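Local coordinates for capsid polyprotein VP90 (Turkey astrovirus 2, PDB 3TS3) that forms the dimeric spike that projects from the astrovirus capsid, as part of a polyprotein that probably self-assembles into an icosahedral shell, at residues Gly23-Thr28 and Thr113-Gln118; Ala38-Thr43 and Leu80-Thr85; Ala74-Ile79 and Thr171-Gly176; Gly147-Arg152 and Tyr186-Ser191. One frame throughout, in Å; residues are numbered along the deposited sequence.

Contact 1 (Gly23-Thr28 and Thr113-Gln118); sequences GERVST and TEPAIQ. With SO4 (sulfate ion), chain I.
R25 reaches across to E114 with an extended side chain, CG standing opposite the backbone N (chi1 179°), and the two side chains come from opposite directions. The salt bridge is side-on and two-pronged: NE of R25 lies 3.0 Å from OE2 of E114, and NH2 of R25 lies 3.0 Å from OE1 of E114. The first bond is nearly straight, yet both nitrogens meet the carboxylate from above its plane, the guanidinium and carboxylate being turned 39° apart. The outer edge of the same guanidinium holds a sulfate, probably from the crystallisation liquor, with NH1 of R25 bonded to its O4 and NH2 of R25 to its O2. V26 turns its side chain away; its carbonyl O and OE2 of E114 share a water. S27 sends OG to sulfate O3 at 2.7 Å, so the anion is held from both residues. T28 closes the contact: its OG1 donates to OE1 of E114 at 2.7 Å and accepts from the backbone N of A116 at 3.1 Å. E114 OE1 thus takes NH2 of R25 and OG1 of T28 from opposite faces of its plane, two donors that would be expected to keep the buried carboxylate ionised. CB of T28 presses against CB of A116 at 3.5 Å, tighter than usual carbon packing. E114 to I117 form a type I beta turn, closed by I117 N bonding to E114 O. This turn leads into strand 117-119, which pairs with strand 142-148, while T28 and A116 both pack on F34 of strand 34-37.

Contact 2 (Ala38-Thr43 and Leu80-Thr85); sequences AIPAAT and LDVTQT
P40 and L80 form the apolar centre, CB of the proline lying 3.7 Å from CD1 of the leucine as the two side chains cross obliquely. The other branch of L80 reaches A42: CD2 of L80 touches CB of A42 at 3.6 Å. CG of L80 stands opposite the carbonyl carbon (chi1 -60°), which carries the fork over the loop; its two methyls then part, one to P40 and one to A42. V82 extends the patch mainly through CG1, which meets CB of A38 and, at 3.9 Å, CB of P40. Beside this patch the backbones form a single antiparallel bridge, A41 with D81, a hydrogen-bonded pair. A41 N donates to D81 O at 2.7 Å and D81 N to A41 O at 2.9 Å. The bridge lays the loop between strands 34-37 and 47-52 along the end of strand 76-81, whose other side bonds through L80 to L167 of strand 164-171. This loop also belongs to the dimer interface: backbone bonds run from P40 and A42 to the second subunit, and I39 packs on P92 of that subunit. Further out, OG1 of T85 donates to I39 O at 2.7 Å, from above the carbonyl plane. A water accepts from T85 N and lies within bonding reach of I39 O and, more weakly, of D81 O. At the polar edge D81 forms an Asx turn, its OD1 taking T83 N from above the carboxylate plane and T83 OG1, 2.5 Å away, on the syn lone pair.

Contact 3 (Ala74-Ile79 and Thr171-Gly176); sequences ASWWNI and TTEDPG
D174 lies over one face of the W76 indole, its carboxylate turned only 4° from the ring plane. CB of D174 sits over the six-membered ring of W76, 3.7 Å from its centroid and 15° off the normal, a CH-pi contact. Along the same face, E173 C lies above the rim near CD1 of W76, so the loop backbone itself paves the ring. CG of W76 stands opposite the carbonyl carbon (chi1 -62°), which lays the indole along residues 173 to 174. P175 adds apolar packing, with its CD 4.0 Å from CE3 of W76. The backbone bond is T171 N to W76 O at 3.0 Å. It lies where antiparallel strands 76-81 and 164-171 part: the latter ends in this loop, and the chain turns a corner at S75. Among side-chain bonds, OG1 of T171 donates to E173 O at 2.8 Å, folding the loop back on itself. ND2 of N78 reaches OG1 of T171 only weakly, at 3.4 Å, and also bonds to F169 O. OD1 of N78, close to CG of P175, has a stronger partner in the hydroxyl of Y179. D174 OD1 accepts G176 N at 2.8 Å from above the carboxylate plane, an Asx turn, and also forms a salt bridge with R47 of strand 47-52. Water joins the rim, accepting from S75 N and donating to T171 O, with a weak third bond to T172 O.

Contact 4 (Gly147-Arg152 and Tyr186-Ser191); sequences GDTNGR and YFWNWS
G147 and W188 are joined by two backbone bonds, W188 N to G147 O at 2.8 Å and G147 N to W188 O at 2.9 Å. Beside them, CA of D148 points a hydrogen at Y186 O, 3.4 Å away. D148 OD1 also organises its own loop: N150 N and R152 N reach it from opposite faces of the carboxylate plane, N150 N completing an Asx turn. A water links OG1 of T149 to Y186 N. Further out, CB of D148 lies over the face of the F187 ring, 4.0 Å from its centroid. W190 swings back with CG opposite the backbone N (chi1 177°), bringing its ring edge against the strand end and the turn: CE3 of W190 is 3.7 Å from CA of G147, and CZ3 of W190 is 3.4 Å from G151 O. The ring leaves no room for a side chain at 147. W190 also stacks on F199, and Y186 stacks on Y186 of the second subunit. The arrangement is an antiparallel bridge between strands 142-148 and 187-189, beside the type I beta turn D148 to G151 of a beta hairpin that leads into strand 153-159.

Overall arrangement
From the N terminus, the loop carrying 23-28 opens contact 1, which closes only at 113-118, with all of contact 2, 38-43 with 80-85, inside that span. Contact 3 opens at 74-79, just before contact 2 closes on the same strand 76-81, so the two cross; it also crosses contact 1, ending at 171-176. Contact 4 opens at 147-152, inside contact 3, and closes beyond it at 186-191, so contacts 3 and 4 cross, while contact 4 follows contacts 1 and 2 in series. R152 packs on A74 and T172, joining contacts 3 and 4, while T28 meets N189 between contacts 1 and 4. All four reach the large antiparallel sheet; contacts 2 and 4 also touch the second subunit.

Contact 1 (Gly23-Thr28 and Thr113-Gln118)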
loop_
_atom_site.group_PDB
_atom_site.type_symbol
_atom_site.label_atom_id
_atom_site.label_comp_id
_atom_site.label_asym_id
_atom_site.label_seq_id
_atom_site.Cartn_x
_atom_site.Cartn_y
_atom_site.Cartn_z
ATOM N N GLY C 23 17.667 15.000 5.377
ATOM C CA GLY C 23 17.006 15.410 6.598
ATOM C C GLY C 23 16.232 16.707 6.473
ATOM O O GLY C 23 15.732 17.217 7.459
ATOM N N GLU C 24 16.152 17.241 5.260
ATOM C CA GLU C 24 15.420 18.476 4.989
ATOM C C GLU C 24 13.904 18.295 4.970
ATOM O O GLU C 24 13.407 17.259 4.577
ATOM C CB GLU C 24 15.886 19.084 3.666
ATOM C CG GLU C 24 17.340 19.493 3.686
ATOM C CD GLU C 24 17.972 19.488 2.315
ATOM O OE1 GLU C 24 17.295 19.127 1.346
ATOM O OE2 GLU C 24 19.158 19.840 2.216
ATOM N N ARG C 25 13.183 19.331 5.373
ATOM C CA ARG C 25 11.729 19.291 5.371
ATOM C C ARG C 25 11.181 19.312 3.955
ATOM O O ARG C 25 11.677 20.034 3.107
ATOM C CB ARG C 25 11.153 20.480 6.142
ATOM C CG ARG C 25 9.631 20.516 6.156
ATOM C CD ARG C 25 9.082 21.649 7.017
ATOM N NE ARG C 25 7.653 21.809 6.793
ATOM C CZ ARG C 25 7.115 22.688 5.957
ATOM N NH1 ARG C 25 7.882 23.515 5.272
ATOM N NH2 ARG C 25 5.804 22.738 5.807
ATOM N N VAL C 26 10.152 18.513 3.724
ATOM C CA VAL C 26 9.425 18.544 2.472
ATOM C C VAL C 26 8.043 19.060 2.842
ATOM O O VAL C 26 7.368 18.477 3.659
ATOM C CB VAL C 26 9.336 17.147 1.835
ATOM C CG1 VAL C 26 8.441 17.171 0.596
ATOM C CG2 VAL C 26 10.724 16.666 1.460
ATOM N N SER C 27 7.630 20.167 2.249
ATOM C CA SER C 27 6.349 20.753 2.616
ATOM C C SER C 27 5.167 19.876 2.243
ATOM O O SER C 27 5.186 19.212 1.225
ATOM C CB SER C 27 6.169 22.130 1.986
ATOM O OG SER C 27 4.885 22.633 2.288
ATOM N N THR C 28 4.131 19.924 3.072
ATOM C CA THR C 28 2.918 19.142 2.861
ATOM C C THR C 28 1.839 19.899 2.086
ATOM O O THR C 28 0.713 19.454 2.010
ATOM C CB THR C 28 2.327 18.595 4.176
ATOM O OG1 THR C 28 2.046 19.669 5.079
ATOM C CG2 THR C 28 3.294 17.624 4.827
ATOM N N THR C 113 1.056 23.903 11.961
ATOM C CA THR C 113 1.718 24.739 10.973
ATOM C C THR C 113 1.873 24.034 9.613
ATOM O O THR C 113 1.951 24.686 8.589
ATOM C CB THR C 113 3.026 25.359 11.486
ATOM O OG1 THR C 113 4.047 24.368 11.524
ATOM C CG2 THR C 113 2.817 25.932 12.873
ATOM N N GLU C 114 1.904 22.703 9.602
ATOM C CA GLU C 114 1.967 21.987 8.330
ATOM C C GLU C 114 0.665 22.225 7.579
ATOM O O GLU C 114 -0.406 22.072 8.139
ATOM C CB GLU C 114 2.139 20.480 8.551
ATOM C CG GLU C 114 3.529 20.035 8.920
ATOM C CD GLU C 114 4.522 20.137 7.778
ATOM O OE1 GLU C 114 4.113 20.387 6.627
ATOM O OE2 GLU C 114 5.714 19.946 8.054
ATOM N N PRO C 115 0.760 22.537 6.296
ATOM C CA PRO C 115 -0.428 22.842 5.501
ATOM C C PRO C 115 -1.406 21.671 5.460
ATOM O O PRO C 115 -2.605 21.882 5.462
ATOM C CB PRO C 115 0.153 23.118 4.120
ATOM C CG PRO C 115 1.490 23.705 4.416
ATOM C CD PRO C 115 1.995 22.958 5.614
ATOM N N ALA C 116 -0.889 20.451 5.442
ATOM C CA ALA C 116 -1.743 19.267 5.394
ATOM C C ALA C 116 -2.636 19.106 6.618
ATOM O O ALA C 116 -3.719 18.558 6.527
ATOM C CB ALA C 116 -0.928 18.000 5.161
ATOM N N ILE C 117 -2.161 19.560 7.769
ATOM C CA ILE C 117 -2.868 19.291 9.003
ATOM C C ILE C 117 -3.793 20.418 9.413
ATOM O O ILE C 117 -3.383 21.555 9.531
ATOM C CB ILE C 117 -1.898 19.002 10.166
ATOM C CG1 ILE C 117 -0.862 17.952 9.764
ATOM C CG2 ILE C 117 -2.677 18.585 11.412
ATOM C CD1 ILE C 117 0.218 17.765 10.803
ATOM N N GLN C 118 -5.040 20.059 9.665
ATOM C CA GLN C 118 -6.052 21.021 10.071
ATOM C C GLN C 118 -6.681 20.587 11.388
ATOM O O GLN C 118 -6.445 19.488 11.859
ATOM C CB GLN C 118 -7.126 21.198 8.996
ATOM C CG GLN C 118 -6.583 21.545 7.621
ATOM C CD GLN C 118 -6.034 22.958 7.520
ATOM O OE1 GLN C 118 -6.256 23.787 8.387
ATOM N NE2 GLN C 118 -5.329 23.233 6.443
HETATM S S SO4 I . 5.293 25.802 3.705
HETATM O O1 SO4 I . 4.855 27.191 3.868
HETATM O O2 SO4 I . 4.700 24.979 4.748
HETATM O O3 SO4 I . 4.871 25.335 2.388
HETATM O O4 SO4 I . 6.752 25.740 3.782
HETATM O O HOH W 1 6.947 18.037 6.405
#

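Contact 2 (Ala38-Thr43 and Leu80-Thr85)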
loop_
_atom_site.group_PDB
_atom_site.type_symbol
_atom_site.label_atom_id
_atom_site.label_comp_id
_atom_site.label_asym_id
_atom_site.label_seq_id
_atom_site.Cartn_x
_atom_site.Cartn_y
_atom_site.Cartn_z
ATOM N N ALA C 38 -1.387 0.657 4.944
ATOM C CA ALA C 38 -1.762 -0.019 6.174
ATOM C C ALA C 38 -2.552 -1.295 5.917
ATOM O O ALA C 38 -3.140 -1.463 4.857
ATOM C CB ALA C 38 -2.553 0.922 7.061
ATOM N N ILE C 39 -2.639 -2.122 6.953
ATOM C CA ILE C 39 -3.714 -3.102 7.067
ATOM C C ILE C 39 -4.557 -2.420 8.165
ATOM O O ILE C 39 -4.183 -2.432 9.324
ATOM C CB ILE C 39 -3.269 -4.465 7.604
ATOM C CG1 ILE C 39 -2.195 -5.085 6.711
ATOM C CG2 ILE C 39 -4.472 -5.378 7.746
ATOM C CD1 ILE C 39 -2.531 -5.035 5.311
ATOM N N PRO C 40 -5.682 -1.837 7.794
ATOM C CA PRO C 40 -6.538 -1.201 8.794
ATOM C C PRO C 40 -7.223 -2.240 9.663
ATOM O O PRO C 40 -7.361 -3.378 9.266
ATOM C CB PRO C 40 -7.586 -0.455 7.955
ATOM C CG PRO C 40 -7.043 -0.447 6.554
ATOM C CD PRO C 40 -6.244 -1.708 6.443
ATOM N N ALA C 41 -7.651 -1.825 10.842
ATOM C CA ALA C 41 -8.393 -2.708 11.718
ATOM C C ALA C 41 -9.812 -2.180 11.855
ATOM O O ALA C 41 -10.028 -0.979 11.905
ATOM C CB ALA C 41 -7.725 -2.820 13.070
ATOM N N ALA C 42 -10.760 -3.104 11.885
ATOM C CA ALA C 42 -12.170 -2.770 11.993
ATOM C C ALA C 42 -12.809 -3.460 13.183
ATOM O O ALA C 42 -12.380 -4.523 13.600
ATOM C CB ALA C 42 -12.910 -3.166 10.725
ATOM N N THR C 43 -13.865 -2.840 13.689
ATOM C CA THR C 43 -14.678 -3.385 14.752
ATOM C C THR C 43 -16.121 -3.302 14.297
ATOM O O THR C 43 -16.417 -2.860 13.196
ATOM C CB THR C 43 -14.550 -2.626 16.075
ATOM O OG1 THR C 43 -15.096 -1.312 15.926
ATOM C CG2 THR C 43 -13.104 -2.547 16.517
ATOM N N LEU C 80 -12.097 3.239 10.156
ATOM C CA LEU C 80 -11.088 2.204 10.358
ATOM C C LEU C 80 -9.877 2.726 11.126
ATOM O O LEU C 80 -9.538 3.890 11.043
ATOM C CB LEU C 80 -10.650 1.608 9.019
ATOM C CG LEU C 80 -11.735 0.952 8.170
ATOM C CD1 LEU C 80 -11.074 0.216 7.015
ATOM C CD2 LEU C 80 -12.559 -0.004 9.003
ATOM N N ASP C 81 -9.237 1.835 11.871
ATOM C CA ASP C 81 -8.087 2.182 12.693
ATOM C C ASP C 81 -6.812 1.736 11.977
ATOM O O ASP C 81 -6.667 0.577 11.649
ATOM C CB ASP C 81 -8.223 1.449 14.033
ATOM C CG ASP C 81 -7.026 1.635 14.942
ATOM O OD1 ASP C 81 -6.287 2.606 14.785
ATOM O OD2 ASP C 81 -6.859 0.791 15.836
ATOM N N VAL C 82 -5.908 2.671 11.701
ATOM C CA VAL C 82 -4.652 2.331 11.043
ATOM C C VAL C 82 -3.454 2.461 11.982
ATOM O O VAL C 82 -2.325 2.429 11.553
ATOM C CB VAL C 82 -4.435 3.149 9.752
ATOM C CG1 VAL C 82 -5.468 2.757 8.707
ATOM C CG2 VAL C 82 -4.484 4.643 10.044
ATOM N N THR C 83 -3.723 2.585 13.273
ATOM C CA THR C 83 -2.653 2.818 14.229
ATOM C C THR C 83 -1.594 1.723 14.339
ATOM O O THR C 83 -0.412 2.012 14.385
ATOM C CB THR C 83 -3.238 3.023 15.642
ATOM O OG1 THR C 83 -4.323 3.954 15.581
ATOM C CG2 THR C 83 -2.181 3.542 16.591
ATOM N N GLN C 84 -2.010 0.469 14.428
ATOM C CA GLN C 84 -1.030 -0.590 14.612
ATOM C C GLN C 84 -0.061 -0.826 13.448
ATOM O O GLN C 84 1.135 -0.942 13.657
ATOM C CB GLN C 84 -1.721 -1.908 14.985
ATOM C CG GLN C 84 -0.733 -3.027 15.319
ATOM C CD GLN C 84 -1.385 -4.214 15.980
ATOM O OE1 GLN C 84 -2.462 -4.630 15.604
ATOM N NE2 GLN C 84 -0.714 -4.770 16.966
ATOM N N THR C 85 -0.593 -0.937 12.235
ATOM C CA THR C 85 0.240 -1.280 11.085
ATOM C C THR C 85 0.578 -0.142 10.119
ATOM O O THR C 85 1.388 -0.310 9.227
ATOM C CB THR C 85 -0.387 -2.431 10.287
ATOM O OG1 THR C 85 -1.522 -1.959 9.557
ATOM C CG2 THR C 85 -0.825 -3.532 11.231
HETATM O O HOH W 2 -3.565 -0.926 11.670
#

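Contact 3 (Ala74-Ile79 and Thr171-Gly176)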
loop_
_atom_site.group_PDB
_atom_site.type_symbol
_atom_site.label_atom_id
_atom_site.label_comp_id
_atom_site.label_asym_id
_atom_site.label_seq_id
_atom_site.Cartn_x
_atom_site.Cartn_y
_atom_site.Cartn_z
ATOM N N ALA C 74 -22.543 8.935 -0.558
ATOM C CA ALA C 74 -22.405 7.493 -0.383
ATOM C C ALA C 74 -23.367 6.931 0.658
ATOM O O ALA C 74 -23.911 7.671 1.455
ATOM C CB ALA C 74 -20.975 7.147 -0.006
ATOM N N SER C 75 -23.569 5.619 0.632
ATOM C CA SER C 75 -24.397 4.936 1.624
ATOM C C SER C 75 -23.600 4.076 2.611
ATOM O O SER C 75 -24.143 3.607 3.594
ATOM C CB SER C 75 -25.456 4.067 0.937
ATOM O OG SER C 75 -26.430 4.849 0.267
ATOM N N TRP C 76 -22.325 3.838 2.322
ATOM C CA TRP C 76 -21.497 3.004 3.187
ATOM C C TRP C 76 -20.286 3.779 3.711
ATOM O O TRP C 76 -19.420 4.188 2.963
ATOM C CB TRP C 76 -21.080 1.730 2.448
ATOM C CG TRP C 76 -22.259 0.876 2.046
ATOM C CD1 TRP C 76 -22.910 0.885 0.847
ATOM C CD2 TRP C 76 -22.925 -0.102 2.853
ATOM N NE1 TRP C 76 -23.938 -0.021 0.860
ATOM C CE2 TRP C 76 -23.960 -0.649 2.075
ATOM C CE3 TRP C 76 -22.741 -0.575 4.156
ATOM C CZ2 TRP C 76 -24.810 -1.630 2.557
ATOM C CZ3 TRP C 76 -23.588 -1.556 4.629
ATOM C CH2 TRP C 76 -24.604 -2.075 3.831
ATOM N N TRP C 77 -20.267 3.963 5.021
ATOM C CA TRP C 77 -19.285 4.788 5.693
ATOM C C TRP C 77 -18.425 3.932 6.599
ATOM O O TRP C 77 -18.921 3.075 7.295
ATOM C CB TRP C 77 -20.003 5.910 6.446
ATOM C CG TRP C 77 -20.750 6.758 5.478
ATOM C CD1 TRP C 77 -22.061 6.646 5.126
ATOM C CD2 TRP C 77 -20.205 7.807 4.673
ATOM N NE1 TRP C 77 -22.374 7.583 4.172
ATOM C CE2 TRP C 77 -21.251 8.310 3.880
ATOM C CE3 TRP C 77 -18.942 8.383 4.563
ATOM C CZ2 TRP C 77 -21.059 9.349 2.978
ATOM C CZ3 TRP C 77 -18.759 9.411 3.681
ATOM C CH2 TRP C 77 -19.810 9.891 2.903
ATOM N N ASN C 78 -17.126 4.149 6.530
ATOM C CA ASN C 78 -16.185 3.301 7.224
ATOM C C ASN C 78 -15.245 4.072 8.128
ATOM O O ASN C 78 -14.588 4.986 7.694
ATOM C CB ASN C 78 -15.389 2.521 6.179
ATOM C CG ASN C 78 -16.289 1.773 5.219
ATOM O OD1 ASN C 78 -16.745 0.690 5.518
ATOM N ND2 ASN C 78 -16.554 2.362 4.068
ATOM N N ILE C 79 -15.205 3.678 9.394
ATOM C CA ILE C 79 -14.292 4.258 10.356
ATOM C C ILE C 79 -13.301 3.153 10.713
ATOM O O ILE C 79 -13.616 2.258 11.488
ATOM C CB ILE C 79 -15.058 4.700 11.616
ATOM C CG1 ILE C 79 -16.221 5.614 11.234
ATOM C CG2 ILE C 79 -14.141 5.406 12.585
ATOM C CD1 ILE C 79 -17.186 5.900 12.362
ATOM N N THR C 171 -17.473 3.667 0.792
ATOM C CA THR C 171 -17.357 2.669 -0.254
ATOM C C THR C 171 -18.668 2.656 -1.034
ATOM O O THR C 171 -19.700 3.057 -0.518
ATOM C CB THR C 171 -17.061 1.244 0.282
ATOM O OG1 THR C 171 -17.992 0.900 1.309
ATOM C CG2 THR C 171 -15.657 1.161 0.839
ATOM N N THR C 172 -18.595 2.243 -2.292
ATOM C CA THR C 172 -19.766 2.159 -3.158
ATOM C C THR C 172 -20.752 1.079 -2.722
ATOM O O THR C 172 -21.935 1.166 -3.010
ATOM C CB THR C 172 -19.375 1.944 -4.611
ATOM O OG1 THR C 172 -18.589 0.758 -4.711
ATOM C CG2 THR C 172 -18.586 3.123 -5.120
ATOM N N GLU C 173 -20.248 0.053 -2.046
ATOM C CA GLU C 173 -21.061 -1.081 -1.628
ATOM C C GLU C 173 -20.634 -1.572 -0.250
ATOM O O GLU C 173 -19.614 -1.142 0.286
ATOM C CB GLU C 173 -21.005 -2.233 -2.647
ATOM C CG GLU C 173 -21.428 -1.867 -4.075
ATOM C CD GLU C 173 -22.886 -1.466 -4.195
ATOM O OE1 GLU C 173 -23.669 -1.715 -3.266
ATOM O OE2 GLU C 173 -23.240 -0.884 -5.231
ATOM N N ASP C 174 -21.425 -2.482 0.305
ATOM C CA ASP C 174 -21.191 -3.029 1.635
ATOM C C ASP C 174 -19.811 -3.682 1.651
ATOM O O ASP C 174 -19.528 -4.524 0.823
ATOM C CB ASP C 174 -22.274 -4.091 1.863
ATOM C CG ASP C 174 -22.258 -4.696 3.252
ATOM O OD1 ASP C 174 -21.373 -4.374 4.050
ATOM O OD2 ASP C 174 -23.164 -5.501 3.539
ATOM N N PRO C 175 -18.959 -3.276 2.588
ATOM C CA PRO C 175 -17.621 -3.865 2.726
ATOM C C PRO C 175 -17.697 -5.256 3.349
ATOM O O PRO C 175 -16.721 -5.989 3.356
ATOM C CB PRO C 175 -16.899 -2.885 3.653
ATOM C CG PRO C 175 -17.981 -2.259 4.452
ATOM C CD PRO C 175 -19.156 -2.147 3.512
ATOM N N GLY C 176 -18.873 -5.596 3.859
ATOM C CA GLY C 176 -19.105 -6.849 4.550
ATOM C C GLY C 176 -19.145 -6.644 6.052
ATOM O O GLY C 176 -18.515 -5.752 6.575
HETATM O O HOH W 3 -22.316 3.829 -1.080
#

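Contact 4 (Gly147-Arg152 and Tyr186-Ser191)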
loop_
_atom_site.group_PDB
_atom_site.type_symbol
_atom_site.label_atom_id
_atom_site.label_comp_id
_atom_site.label_asym_id
_atom_site.label_seq_id
_atom_site.Cartn_x
_atom_site.Cartn_y
_atom_site.Cartn_z
ATOM N N GLY C 147 -6.930 11.210 -0.399
ATOM C CA GLY C 147 -7.680 10.570 -1.456
ATOM C C GLY C 147 -7.096 9.224 -1.790
ATOM O O GLY C 147 -5.891 9.019 -1.667
ATOM N N ASP C 148 -7.955 8.313 -2.225
ATOM C CA ASP C 148 -7.500 7.016 -2.690
ATOM C C ASP C 148 -7.026 7.136 -4.135
ATOM O O ASP C 148 -7.062 8.202 -4.710
ATOM C CB ASP C 148 -8.530 5.902 -2.462
ATOM C CG ASP C 148 -9.715 5.984 -3.393
ATOM O OD1 ASP C 148 -9.642 6.724 -4.376
ATOM O OD2 ASP C 148 -10.703 5.292 -3.117
ATOM N N THR C 149 -6.568 6.033 -4.700
ATOM C CA THR C 149 -5.978 6.048 -6.027
ATOM C C THR C 149 -6.985 6.299 -7.139
ATOM O O THR C 149 -6.604 6.498 -8.272
ATOM C CB THR C 149 -5.128 4.801 -6.288
ATOM O OG1 THR C 149 -5.824 3.645 -5.823
ATOM C CG2 THR C 149 -3.802 4.925 -5.533
ATOM N N ASN C 150 -8.268 6.284 -6.794
ATOM C CA ASN C 150 -9.328 6.615 -7.743
ATOM C C ASN C 150 -9.775 8.060 -7.617
ATOM O O ASN C 150 -10.685 8.484 -8.310
ATOM C CB ASN C 150 -10.545 5.713 -7.551
ATOM C CG ASN C 150 -10.269 4.280 -7.903
ATOM O OD1 ASN C 150 -9.520 3.988 -8.818
ATOM N ND2 ASN C 150 -10.888 3.374 -7.166
ATOM N N GLY C 151 -9.132 8.817 -6.735
ATOM C CA GLY C 151 -9.556 10.184 -6.491
ATOM C C GLY C 151 -10.802 10.331 -5.629
ATOM O O GLY C 151 -11.507 11.318 -5.720
ATOM N N ARG C 152 -11.059 9.346 -4.778
ATOM C CA ARG C 152 -12.199 9.411 -3.876
ATOM C C ARG C 152 -11.708 10.020 -2.576
ATOM O O ARG C 152 -10.915 9.422 -1.862
ATOM C CB ARG C 152 -12.746 8.015 -3.617
ATOM C CG ARG C 152 -14.092 8.003 -2.923
ATOM C CD ARG C 152 -14.557 6.593 -2.649
ATOM N NE ARG C 152 -15.948 6.554 -2.208
ATOM C CZ ARG C 152 -16.994 6.485 -3.019
ATOM N NH1 ARG C 152 -16.835 6.452 -4.334
ATOM N NH2 ARG C 152 -18.210 6.458 -2.503
ATOM N N TYR C 186 -4.334 2.407 -1.634
ATOM C CA TYR C 186 -3.411 3.358 -1.048
ATOM C C TYR C 186 -4.139 4.687 -0.917
ATOM O O TYR C 186 -4.987 5.007 -1.729
ATOM C CB TYR C 186 -2.199 3.588 -1.954
ATOM C CG TYR C 186 -1.136 2.510 -1.971
ATOM C CD1 TYR C 186 -0.247 2.356 -0.924
ATOM C CD2 TYR C 186 -1.000 1.681 -3.062
ATOM C CE1 TYR C 186 0.735 1.384 -0.970
ATOM C CE2 TYR C 186 -0.037 0.715 -3.112
ATOM C CZ TYR C 186 0.834 0.574 -2.075
ATOM O OH TYR C 186 1.796 -0.398 -2.158
ATOM N N PHE C 187 -3.775 5.461 0.088
ATOM C CA PHE C 187 -4.309 6.797 0.272
ATOM C C PHE C 187 -3.147 7.766 0.231
ATOM O O PHE C 187 -2.104 7.492 0.790
ATOM C CB PHE C 187 -5.080 6.921 1.590
ATOM C CG PHE C 187 -6.463 6.348 1.529
ATOM C CD1 PHE C 187 -6.673 4.997 1.651
ATOM C CD2 PHE C 187 -7.551 7.168 1.327
ATOM C CE1 PHE C 187 -7.938 4.481 1.586
ATOM C CE2 PHE C 187 -8.810 6.650 1.256
ATOM C CZ PHE C 187 -9.010 5.314 1.393
ATOM N N TRP C 188 -3.342 8.886 -0.449
ATOM C CA TRP C 188 -2.317 9.910 -0.587
ATOM C C TRP C 188 -2.871 11.269 -0.150
ATOM O O TRP C 188 -4.055 11.526 -0.288
ATOM C CB TRP C 188 -1.859 9.991 -2.044
ATOM C CG TRP C 188 -1.074 8.807 -2.545
ATOM C CD1 TRP C 188 -1.575 7.625 -3.005
ATOM C CD2 TRP C 188 0.345 8.720 -2.676
ATOM N NE1 TRP C 188 -0.551 6.802 -3.399
ATOM C CE2 TRP C 188 0.636 7.456 -3.214
ATOM C CE3 TRP C 188 1.397 9.589 -2.393
ATOM C CZ2 TRP C 188 1.927 7.037 -3.459
ATOM C CZ3 TRP C 188 2.674 9.175 -2.646
ATOM C CH2 TRP C 188 2.931 7.909 -3.170
ATOM N N ASN C 189 -2.020 12.138 0.384
ATOM C CA ASN C 189 -2.518 13.440 0.812
ATOM C C ASN C 189 -3.029 14.277 -0.363
ATOM O O ASN C 189 -2.488 14.245 -1.451
ATOM C CB ASN C 189 -1.499 14.202 1.664
ATOM C CG ASN C 189 -0.433 14.877 0.839
ATOM O OD1 ASN C 189 0.428 14.228 0.282
ATOM N ND2 ASN C 189 -0.481 16.194 0.782
ATOM N N TRP C 190 -4.119 14.987 -0.126
ATOM C CA TRP C 190 -4.791 15.746 -1.163
ATOM C C TRP C 190 -4.819 17.204 -0.728
ATOM O O TRP C 190 -5.430 17.548 0.271
ATOM C CB TRP C 190 -6.197 15.153 -1.283
ATOM C CG TRP C 190 -7.174 15.777 -2.229
ATOM C CD1 TRP C 190 -7.321 17.095 -2.523
ATOM C CD2 TRP C 190 -8.196 15.086 -2.957
ATOM N NE1 TRP C 190 -8.352 17.268 -3.411
ATOM C CE2 TRP C 190 -8.910 16.050 -3.688
ATOM C CE3 TRP C 190 -8.569 13.747 -3.064
ATOM C CZ2 TRP C 190 -9.970 15.715 -4.517
ATOM C CZ3 TRP C 190 -9.622 13.418 -3.890
ATOM C CH2 TRP C 190 -10.313 14.397 -4.599
ATOM N N SER C 191 -4.156 18.052 -1.500
ATOM C CA SER C 191 -4.035 19.469 -1.179
ATOM C C SER C 191 -5.394 20.153 -1.112
ATOM O O SER C 191 -6.262 19.885 -1.911
ATOM C CB SER C 191 -3.176 20.157 -2.240
ATOM O OG SER C 191 -3.282 21.557 -2.136
HETATM O O HOH W 4 -4.201 1.735 -4.535
#